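Local coordinates for protein tryptophan halogenase superfamily (Brevundimonas sp. BAL3, PDB 6FRL) that probably uses reduced flavin to halogenate an organic substrate, with a preference for bromination over chlorination, at residues K366-D371 with L379-D384; I355-T360 with W442-P447. One frame throughout, in Å; residues are numbered along the deposited sequence.

Contact 1: K366-D371 with L379-D384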
ATOM      1  N   LYS B 366       1.475   8.248 -17.586  1.00 31.22           N
ATOM      2  CA  LYS B 366       1.408   9.632 -17.082  1.00 31.74           C
ATOM      3  C   LYS B 366       2.293   9.881 -15.844  1.00 29.52           C
ATOM      4  O   LYS B 366       3.052  10.847 -15.810  1.00 32.14           O
ATOM      5  CB  LYS B 366      -0.042  10.040 -16.797  1.00 31.73           C
ATOM      6  CG  LYS B 366      -0.902  10.112 -18.063  1.00 32.19           C
ATOM      7  CD  LYS B 366      -2.245  10.800 -17.842  1.00 35.18           C
ATOM      8  CE  LYS B 366      -3.210   9.923 -17.053  1.00 35.59           C
ATOM      9  NZ  LYS B 366      -4.411  10.708 -16.679  1.00 35.33           N
ATOM     10  N   ALA B 367       2.223   9.007 -14.846  1.00 29.32           N
ATOM     11  CA  ALA B 367       3.054   9.172 -13.622  1.00 29.17           C
ATOM     12  C   ALA B 367       4.589   9.107 -13.895  1.00 28.91           C
ATOM     13  O   ALA B 367       5.386   9.729 -13.184  1.00 29.09           O
ATOM     14  CB  ALA B 367       2.636   8.139 -12.560  1.00 28.22           C
ATOM     15  N   LEU B 368       4.976   8.351 -14.925  1.00 29.51           N
ATOM     16  CA  LEU B 368       6.377   8.178 -15.308  1.00 30.88           C
ATOM     17  C   LEU B 368       6.653   8.723 -16.701  1.00 32.00           C
ATOM     18  O   LEU B 368       7.627   8.302 -17.322  1.00 39.51           O
ATOM     19  CB  LEU B 368       6.786   6.688 -15.224  1.00 30.05           C
ATOM     20  CG  LEU B 368       6.630   6.001 -13.864  1.00 30.22           C
ATOM     21  CD1 LEU B 368       6.742   4.485 -13.970  1.00 28.54           C
ATOM     22  CD2 LEU B 368       7.654   6.521 -12.867  1.00 29.23           C
ATOM     23  N   PHE B 369       5.843   9.667 -17.194  1.00 31.63           N
ATOM     24  CA  PHE B 369       6.040  10.218 -18.564  1.00 30.27           C
ATOM     25  C   PHE B 369       7.477  10.665 -18.787  1.00 29.02           C
ATOM     26  O   PHE B 369       8.035  11.374 -17.958  1.00 28.67           O
ATOM     27  CB  PHE B 369       5.084  11.376 -18.923  1.00 26.74           C
ATOM     28  CG  PHE B 369       4.852  11.531 -20.413  1.00 25.23           C
ATOM     29  CD1 PHE B 369       3.923  10.748 -21.059  1.00 24.97           C
ATOM     30  CD2 PHE B 369       5.563  12.467 -21.156  1.00 25.57           C
ATOM     31  CE1 PHE B 369       3.698  10.878 -22.421  1.00 25.76           C
ATOM     32  CE2 PHE B 369       5.356  12.603 -22.515  1.00 26.26           C
ATOM     33  CZ  PHE B 369       4.434  11.805 -23.160  1.00 26.19           C
ATOM     34  N   PRO B 370       8.077  10.221 -19.880  1.00 29.07           N
ATOM     35  CA  PRO B 370       9.495  10.466 -20.067  1.00 31.30           C
ATOM     36  C   PRO B 370       9.798  11.765 -20.830  1.00 31.52           C
ATOM     37  O   PRO B 370       8.885  12.433 -21.315  1.00 34.62           O
ATOM     38  CB  PRO B 370       9.904   9.272 -20.947  1.00 32.65           C
ATOM     39  CG  PRO B 370       8.729   9.110 -21.864  1.00 31.18           C
ATOM     40  CD  PRO B 370       7.507   9.459 -21.016  1.00 29.43           C
ATOM     41  N   ASP B 371      11.089  12.093 -20.907  1.00 32.34           N
ATOM     42  CA  ASP B 371      11.634  12.967 -21.929  1.00 31.92           C
ATOM     43  C   ASP B 371      12.462  12.140 -22.963  1.00 32.58           C
ATOM     44  O   ASP B 371      12.496  10.887 -22.921  1.00 30.18           O
ATOM     45  CB  ASP B 371      12.410  14.143 -21.319  1.00 34.49           C
ATOM     46  CG  ASP B 371      13.738  13.745 -20.695  1.00 36.57           C
ATOM     47  OD1 ASP B 371      14.315  12.644 -20.988  1.00 41.78           O
ATOM     48  OD2 ASP B 371      14.192  14.556 -19.877  1.00 36.49           O
ATOM     49  N   LEU B 379      12.153   3.492 -17.284  1.00 29.71           N
ATOM     50  CA  LEU B 379      11.743   2.237 -17.927  1.00 29.43           C
ATOM     51  C   LEU B 379      11.695   1.098 -16.885  1.00 29.70           C
ATOM     52  O   LEU B 379      10.714   0.338 -16.819  1.00 27.71           O
ATOM     53  CB  LEU B 379      12.665   1.862 -19.076  1.00 29.04           C
ATOM     54  CG  LEU B 379      12.361   2.554 -20.405  1.00 30.27           C
ATOM     55  CD1 LEU B 379      12.533   4.058 -20.326  1.00 30.58           C
ATOM     56  CD2 LEU B 379      13.292   1.992 -21.487  1.00 31.55           C
ATOM     57  N   ASP B 380      12.741   1.000 -16.063  1.00 30.07           N
ATOM     58  CA  ASP B 380      12.861  -0.112 -15.114  1.00 29.45           C
ATOM     59  C   ASP B 380      11.697  -0.137 -14.128  1.00 31.49           C
ATOM     60  O   ASP B 380      11.095  -1.184 -13.929  1.00 38.32           O
ATOM     61  CB  ASP B 380      14.197  -0.083 -14.367  1.00 27.69           C
ATOM     62  CG  ASP B 380      15.390  -0.481 -15.250  1.00 26.70           C
ATOM     63  OD1 ASP B 380      15.237  -0.936 -16.419  1.00 25.63           O
ATOM     64  OD2 ASP B 380      16.509  -0.327 -14.755  1.00 24.77           O
ATOM     65  N   GLU B 381      11.373   1.006 -13.534  1.00 30.96           N
ATOM     66  CA  GLU B 381      10.217   1.102 -12.643  1.00 31.47           C
ATOM     67  C   GLU B 381       8.892   0.755 -13.347  1.00 29.55           C
ATOM     68  O   GLU B 381       8.120  -0.014 -12.826  1.00 30.04           O
ATOM     69  CB  GLU B 381      10.140   2.509 -12.007  1.00 33.90           C
ATOM     70  CG  GLU B 381       9.022   2.724 -10.981  1.00 35.55           C
ATOM     71  CD  GLU B 381       9.122   1.823  -9.737  1.00 38.75           C
ATOM     72  OE1 GLU B 381       8.072   1.704  -9.052  1.00 36.22           O
ATOM     73  OE2 GLU B 381      10.203   1.193  -9.494  1.00 36.53           O
ATOM     74  N   PHE B 382       8.640   1.325 -14.528  1.00 29.18           N
ATOM     75  CA  PHE B 382       7.431   1.013 -15.314  1.00 25.64           C
ATOM     76  C   PHE B 382       7.365  -0.478 -15.585  1.00 23.99           C
ATOM     77  O   PHE B 382       6.324  -1.096 -15.393  1.00 25.56           O
ATOM     78  CB  PHE B 382       7.404   1.801 -16.630  1.00 24.33           C
ATOM     79  CG  PHE B 382       6.121   1.652 -17.436  1.00 23.12           C
ATOM     80  CD1 PHE B 382       5.870   0.508 -18.196  1.00 23.10           C
ATOM     81  CD2 PHE B 382       5.201   2.689 -17.502  1.00 22.51           C
ATOM     82  CE1 PHE B 382       4.699   0.391 -18.944  1.00 22.81           C
ATOM     83  CE2 PHE B 382       4.027   2.570 -18.258  1.00 22.40           C
ATOM     84  CZ  PHE B 382       3.777   1.421 -18.977  1.00 21.59           C
ATOM     85  N   ASN B 383       8.474  -1.055 -16.006  1.00 25.71           N
ATOM     86  CA  ASN B 383       8.513  -2.485 -16.353  1.00 26.91           C
ATOM     87  C   ASN B 383       8.287  -3.356 -15.153  1.00 27.25           C
ATOM     88  O   ASN B 383       7.545  -4.354 -15.245  1.00 26.63           O
ATOM     89  CB  ASN B 383       9.804  -2.863 -17.108  1.00 25.77           C
ATOM     90  CG  ASN B 383       9.791  -2.367 -18.548  1.00 27.45           C
ATOM     91  OD1 ASN B 383       8.725  -2.275 -19.169  1.00 26.14           O
ATOM     92  ND2 ASN B 383      10.980  -2.031 -19.092  1.00 27.87           N
ATOM     93  N   ASP B 384       8.855  -2.939 -14.022  1.00 27.48           N
ATOM     94  CA  ASP B 384       8.705  -3.671 -12.763  1.00 28.74           C
ATOM     95  C   ASP B 384       7.265  -3.631 -12.218  1.00 26.61           C
ATOM     96  O   ASP B 384       6.705  -4.660 -11.857  1.00 23.17           O
ATOM     97  CB  ASP B 384       9.719  -3.182 -11.708  1.00 29.57           C
ATOM     98  CG  ASP B 384       9.769  -4.111 -10.492  1.00 30.88           C
ATOM     99  OD1 ASP B 384      10.171  -5.286 -10.625  1.00 29.30           O
ATOM    100  OD2 ASP B 384       9.359  -3.672  -9.406  1.00 34.93           O
TER
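Leu368 carries this contact from one side. Its CD1 methyl rests against the backbone and first side-chain carbon of Phe382. CD1 lies 3.7 Å from Phe382 N and 3.8 Å from Phe382 CB. It sits at the edge of the Phe382 ring, near the ring plane, so the leucine does not cover a face. A looser touch joins Leu368 CD1 to Glu381 CG at 4.2 Å. One methyl thus meets two successive residues of helix 376-402.

The CB atoms of all three residues point toward the opposing segment. Leu368 has CG anti to its own carbonyl carbon (chi1 -58°), which carries the isobutyl group across to the helix. Glu381 CG lies opposite the backbone N (chi1 -176°), and the chain bends at chi2 (62°). Its methylene part faces the leucine, while its carboxylate is occupied by other groups. OE1 is hydrogen-bonded to Gln385, and OE2 has a weak, long ion pair with Arg426 of the second subunit.

Leu368 is the first residue to leave helical geometry after helix 354-367. A weak backbone bond from Phe369 N to Lys366 O, 3.3 Å, spans this exit. The chain continues extended through Phe369 and Pro370, and Pro370 CD lies 3.4 Å above the plane of the Phe369 ring. Trp333 meets the Phe382 ring edge-to-face. The second subunit also borders this segment: its Gln436 bonds Ala367 O and packs on Leu368, and its Arg434 bonds Phe369 O.

No hydrogen bond crosses between 366-371 and 379-384. The touching residues are buried, and cohesion here is dispersion and exclusion of water. Such packing sets closeness but little direction; hydrogen bonds from Arg434 and Gln436 of the second subunit add direction at this helix end.

Contact 2: I355-T360 with W442-P447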
ATOM      1  N   ILE B 355      -9.879  -4.096 -19.795  1.00 23.92           N
ATOM      2  CA  ILE B 355      -9.956  -2.676 -19.824  1.00 24.24           C
ATOM      3  C   ILE B 355      -9.187  -2.113 -18.615  1.00 25.62           C
ATOM      4  O   ILE B 355      -8.419  -1.158 -18.759  1.00 27.03           O
ATOM      5  CB  ILE B 355     -11.410  -2.222 -19.977  1.00 23.47           C
ATOM      6  CG1 ILE B 355     -11.817  -2.485 -21.441  1.00 23.99           C
ATOM      7  CG2 ILE B 355     -11.604  -0.760 -19.577  1.00 24.05           C
ATOM      8  CD1 ILE B 355     -13.270  -2.178 -21.802  1.00 23.64           C
ATOM      9  N   ALA B 356      -9.342  -2.743 -17.451  1.00 24.97           N
ATOM     10  CA  ALA B 356      -8.642  -2.322 -16.249  1.00 24.58           C
ATOM     11  C   ALA B 356      -7.114  -2.240 -16.413  1.00 23.91           C
ATOM     12  O   ALA B 356      -6.472  -1.354 -15.861  1.00 21.17           O
ATOM     13  CB  ALA B 356      -9.006  -3.256 -15.110  1.00 25.90           C
ATOM     14  N   LEU B 357      -6.545  -3.181 -17.155  1.00 23.52           N
ATOM     15  CA  LEU B 357      -5.096  -3.222 -17.413  1.00 23.35           C
ATOM     16  C   LEU B 357      -4.613  -2.118 -18.367  1.00 24.89           C
ATOM     17  O   LEU B 357      -3.452  -1.642 -18.264  1.00 27.93           O
ATOM     18  CB  LEU B 357      -4.673  -4.608 -17.879  1.00 22.87           C
ATOM     19  CG  LEU B 357      -4.758  -5.727 -16.789  1.00 23.00           C
ATOM     20  CD1 LEU B 357      -4.919  -7.089 -17.416  1.00 21.68           C
ATOM     21  CD2 LEU B 357      -3.560  -5.740 -15.826  1.00 22.59           C
ATOM     22  N   ILE B 358      -5.500  -1.689 -19.271  1.00 26.55           N
ATOM     23  CA  ILE B 358      -5.295  -0.482 -20.100  1.00 25.77           C
ATOM     24  C   ILE B 358      -5.285   0.749 -19.220  1.00 27.66           C
ATOM     25  O   ILE B 358      -4.371   1.565 -19.320  1.00 34.78           O
ATOM     26  CB  ILE B 358      -6.367  -0.363 -21.210  1.00 25.74           C
ATOM     27  CG1 ILE B 358      -6.129  -1.467 -22.262  1.00 25.89           C
ATOM     28  CG2 ILE B 358      -6.351   1.013 -21.872  1.00 25.78           C
ATOM     29  CD1 ILE B 358      -7.361  -1.872 -23.031  1.00 25.38           C
ATOM     30  N   GLU B 359      -6.270   0.867 -18.333  1.00 29.26           N
ATOM     31  CA  GLU B 359      -6.342   2.008 -17.405  1.00 28.78           C
ATOM     32  C   GLU B 359      -5.078   2.159 -16.519  1.00 26.42           C
ATOM     33  O   GLU B 359      -4.577   3.250 -16.322  1.00 24.08           O
ATOM     34  CB  GLU B 359      -7.545   1.882 -16.459  1.00 31.16           C
ATOM     35  CG  GLU B 359      -8.936   1.860 -17.056  1.00 34.27           C
ATOM     36  CD  GLU B 359      -9.995   1.585 -15.989  1.00 40.07           C
ATOM     37  OE1 GLU B 359     -10.174   2.464 -15.089  1.00 40.76           O
ATOM     38  OE2 GLU B 359     -10.622   0.494 -16.045  1.00 40.04           O
ATOM     39  N   THR B 360      -4.612   1.053 -15.942  1.00 25.26           N
ATOM     40  CA  THR B 360      -3.458   1.071 -15.068  1.00 24.95           C
ATOM     41  C   THR B 360      -2.215   1.420 -15.884  1.00 25.54           C
ATOM     42  O   THR B 360      -1.332   2.139 -15.395  1.00 23.43           O
ATOM     43  CB  THR B 360      -3.249  -0.260 -14.322  1.00 25.51           C
ATOM     44  OG1 THR B 360      -3.186  -1.342 -15.262  1.00 25.94           O
ATOM     45  CG2 THR B 360      -4.369  -0.523 -13.299  1.00 25.32           C
ATOM     46  N   TRP B 442       0.966  -3.816  -5.800  1.00 35.51           N
ATOM     47  CA  TRP B 442       0.332  -3.747  -7.135  1.00 36.87           C
ATOM     48  C   TRP B 442      -0.854  -4.701  -7.351  1.00 36.91           C
ATOM     49  O   TRP B 442      -1.162  -5.078  -8.486  1.00 40.60           O
ATOM     50  CB  TRP B 442       1.397  -3.872  -8.256  1.00 38.65           C
ATOM     51  CG  TRP B 442       2.512  -2.871  -8.081  1.00 40.69           C
ATOM     52  CD1 TRP B 442       3.831  -3.120  -7.784  1.00 42.50           C
ATOM     53  CD2 TRP B 442       2.378  -1.459  -8.159  1.00 44.26           C
ATOM     54  NE1 TRP B 442       4.527  -1.935  -7.701  1.00 42.97           N
ATOM     55  CE2 TRP B 442       3.657  -0.901  -7.917  1.00 44.48           C
ATOM     56  CE3 TRP B 442       1.292  -0.599  -8.427  1.00 51.62           C
ATOM     57  CZ2 TRP B 442       3.880   0.473  -7.911  1.00 49.54           C
ATOM     58  CZ3 TRP B 442       1.509   0.778  -8.440  1.00 52.37           C
ATOM     59  CH2 TRP B 442       2.797   1.303  -8.184  1.00 57.17           C
ATOM     60  N   GLU B 443      -1.539  -5.045  -6.261  1.00 36.72           N
ATOM     61  CA  GLU B 443      -2.753  -5.860  -6.306  1.00 36.49           C
ATOM     62  C   GLU B 443      -3.894  -5.030  -6.915  1.00 31.43           C
ATOM     63  O   GLU B 443      -4.203  -3.950  -6.437  1.00 30.58           O
ATOM     64  CB  GLU B 443      -3.202  -6.258  -4.887  1.00 41.52           C
ATOM     65  CG  GLU B 443      -2.231  -7.067  -4.036  1.00 46.88           C
ATOM     66  CD  GLU B 443      -2.327  -8.582  -4.208  1.00 47.91           C
ATOM     67  OE1 GLU B 443      -1.629  -9.254  -3.446  1.00 49.49           O
ATOM     68  OE2 GLU B 443      -3.067  -9.109  -5.071  1.00 50.73           O
ATOM     69  N   MET B 444      -4.535  -5.554  -7.953  1.00 29.45           N
ATOM     70  CA  MET B 444      -5.728  -4.954  -8.500  1.00 27.52           C
ATOM     71  C   MET B 444      -6.917  -5.263  -7.569  1.00 29.89           C
ATOM     72  O   MET B 444      -7.846  -4.423  -7.444  1.00 28.46           O
ATOM     73  CB  MET B 444      -5.991  -5.521  -9.862  1.00 26.91           C
ATOM     74  CG  MET B 444      -7.187  -4.894 -10.574  1.00 30.32           C
ATOM     75  SD  MET B 444      -7.077  -5.199 -12.351  1.00 31.66           S
ATOM     76  CE  MET B 444      -5.767  -4.043 -12.792  1.00 30.61           C
ATOM     77  N   PHE B 445      -6.855  -6.450  -6.931  1.00 28.68           N
ATOM     78  CA  PHE B 445      -7.905  -6.988  -6.097  1.00 29.12           C
ATOM     79  C   PHE B 445      -7.532  -6.944  -4.638  1.00 30.87           C
ATOM     80  O   PHE B 445      -6.526  -7.499  -4.233  1.00 32.19           O
ATOM     81  CB  PHE B 445      -8.205  -8.425  -6.537  1.00 28.87           C
ATOM     82  CG  PHE B 445      -8.759  -8.482  -7.918  1.00 28.09           C
ATOM     83  CD1 PHE B 445     -10.080  -8.118  -8.144  1.00 26.03           C
ATOM     84  CD2 PHE B 445      -7.937  -8.751  -8.993  1.00 25.42           C
ATOM     85  CE1 PHE B 445     -10.594  -8.085  -9.427  1.00 25.89           C
ATOM     86  CE2 PHE B 445      -8.455  -8.751 -10.270  1.00 25.85           C
ATOM     87  CZ  PHE B 445      -9.794  -8.409 -10.488  1.00 26.22           C
ATOM     88  N   HIS B 446      -8.373  -6.293  -3.852  1.00 32.10           N
ATOM     89  CA  HIS B 446      -8.082  -6.012  -2.449  1.00 34.44           C
ATOM     90  C   HIS B 446      -8.617  -7.149  -1.567  1.00 31.49           C
ATOM     91  O   HIS B 446      -9.282  -8.043  -2.060  1.00 32.98           O
ATOM     92  CB  HIS B 446      -8.655  -4.621  -2.093  1.00 40.69           C
ATOM     93  CG  HIS B 446      -8.098  -3.506  -2.947  1.00 46.86           C
ATOM     94  ND1 HIS B 446      -8.854  -2.848  -3.895  1.00 48.78           N
ATOM     95  CD2 HIS B 446      -6.848  -2.979  -3.035  1.00 50.03           C
ATOM     96  CE1 HIS B 446      -8.105  -1.952  -4.512  1.00 51.34           C
ATOM     97  NE2 HIS B 446      -6.882  -2.020  -4.018  1.00 53.69           N
ATOM     98  N   PRO B 447      -8.291  -7.161  -0.269  1.00 30.98           N
ATOM     99  CA  PRO B 447      -8.692  -8.293   0.586  1.00 31.03           C
ATOM    100  C   PRO B 447     -10.166  -8.793   0.505  1.00 30.11           C
ATOM    101  O   PRO B 447     -10.407 -10.017   0.536  1.00 26.68           O
ATOM    102  CB  PRO B 447      -8.368  -7.749   1.984  1.00 30.47           C
ATOM    103  CG  PRO B 447      -7.090  -7.012   1.743  1.00 28.12           C
ATOM    104  CD  PRO B 447      -7.362  -6.272   0.460  1.00 28.80           C
TER
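The loop that leads from helix 422-434 to helix 447-456 is packed against helix 354-367 through one side chain, Met444. Its thioether end lies across a patch made by Ala356 and Leu357, with Thr360 one turn further on. Met444 SD is 3.9 Å from Ala356 CB. The terminal methyl CE goes further along the helix, to 3.8 Å from Thr360 CG2 and 4.1 Å from Leu357 CD2. Met444 reaches this far because CG is anti to the backbone N (chi1 -177°) and chi2 is extended; the bend at chi3 (-74°) then turns CE onto the patch. Thr360 offers its methyl to the methionine, while its hydroxyl is hydrogen-bonded to Glu389 of helix 376-402. The contact is therefore apolar, although a polar group lies beside it. Next in the loop, Phe445 stacks with Phe396 of helix 376-402, and His446 occupies the N-cap position of helix 447-456. Behind helix 354-367, Ile355 and Ile358 pack on Met25 of helix 20-33, which places helix 354-367 between helix 20-33 and the loop. Helix 20-33 follows strand 13-17 after a glycine-rich turn, consistent with a Rossmann-type dinucleotide fold.

How the contacts relate
Contacts 1 and 2 share helix 354-367. Contact 2 uses its first turns, and contact 1 is carried by Leu368, just beyond its C-terminal end. Their centres are about 17 Å apart, and their nearest atoms are about 5 Å apart without touching. Both segments of contact 1 fall in the sequence between the two segments of contact 2. Helix 376-402 connects them in space: its early part forms one side of contact 1, and its later residues Glu389 and Met390 pack beside Leu357. The centre of contact 2 lies about 7 Å from the chain centre. That of contact 1 lies about 22 Å from it, yet contact 1 is buried, beside the second subunit.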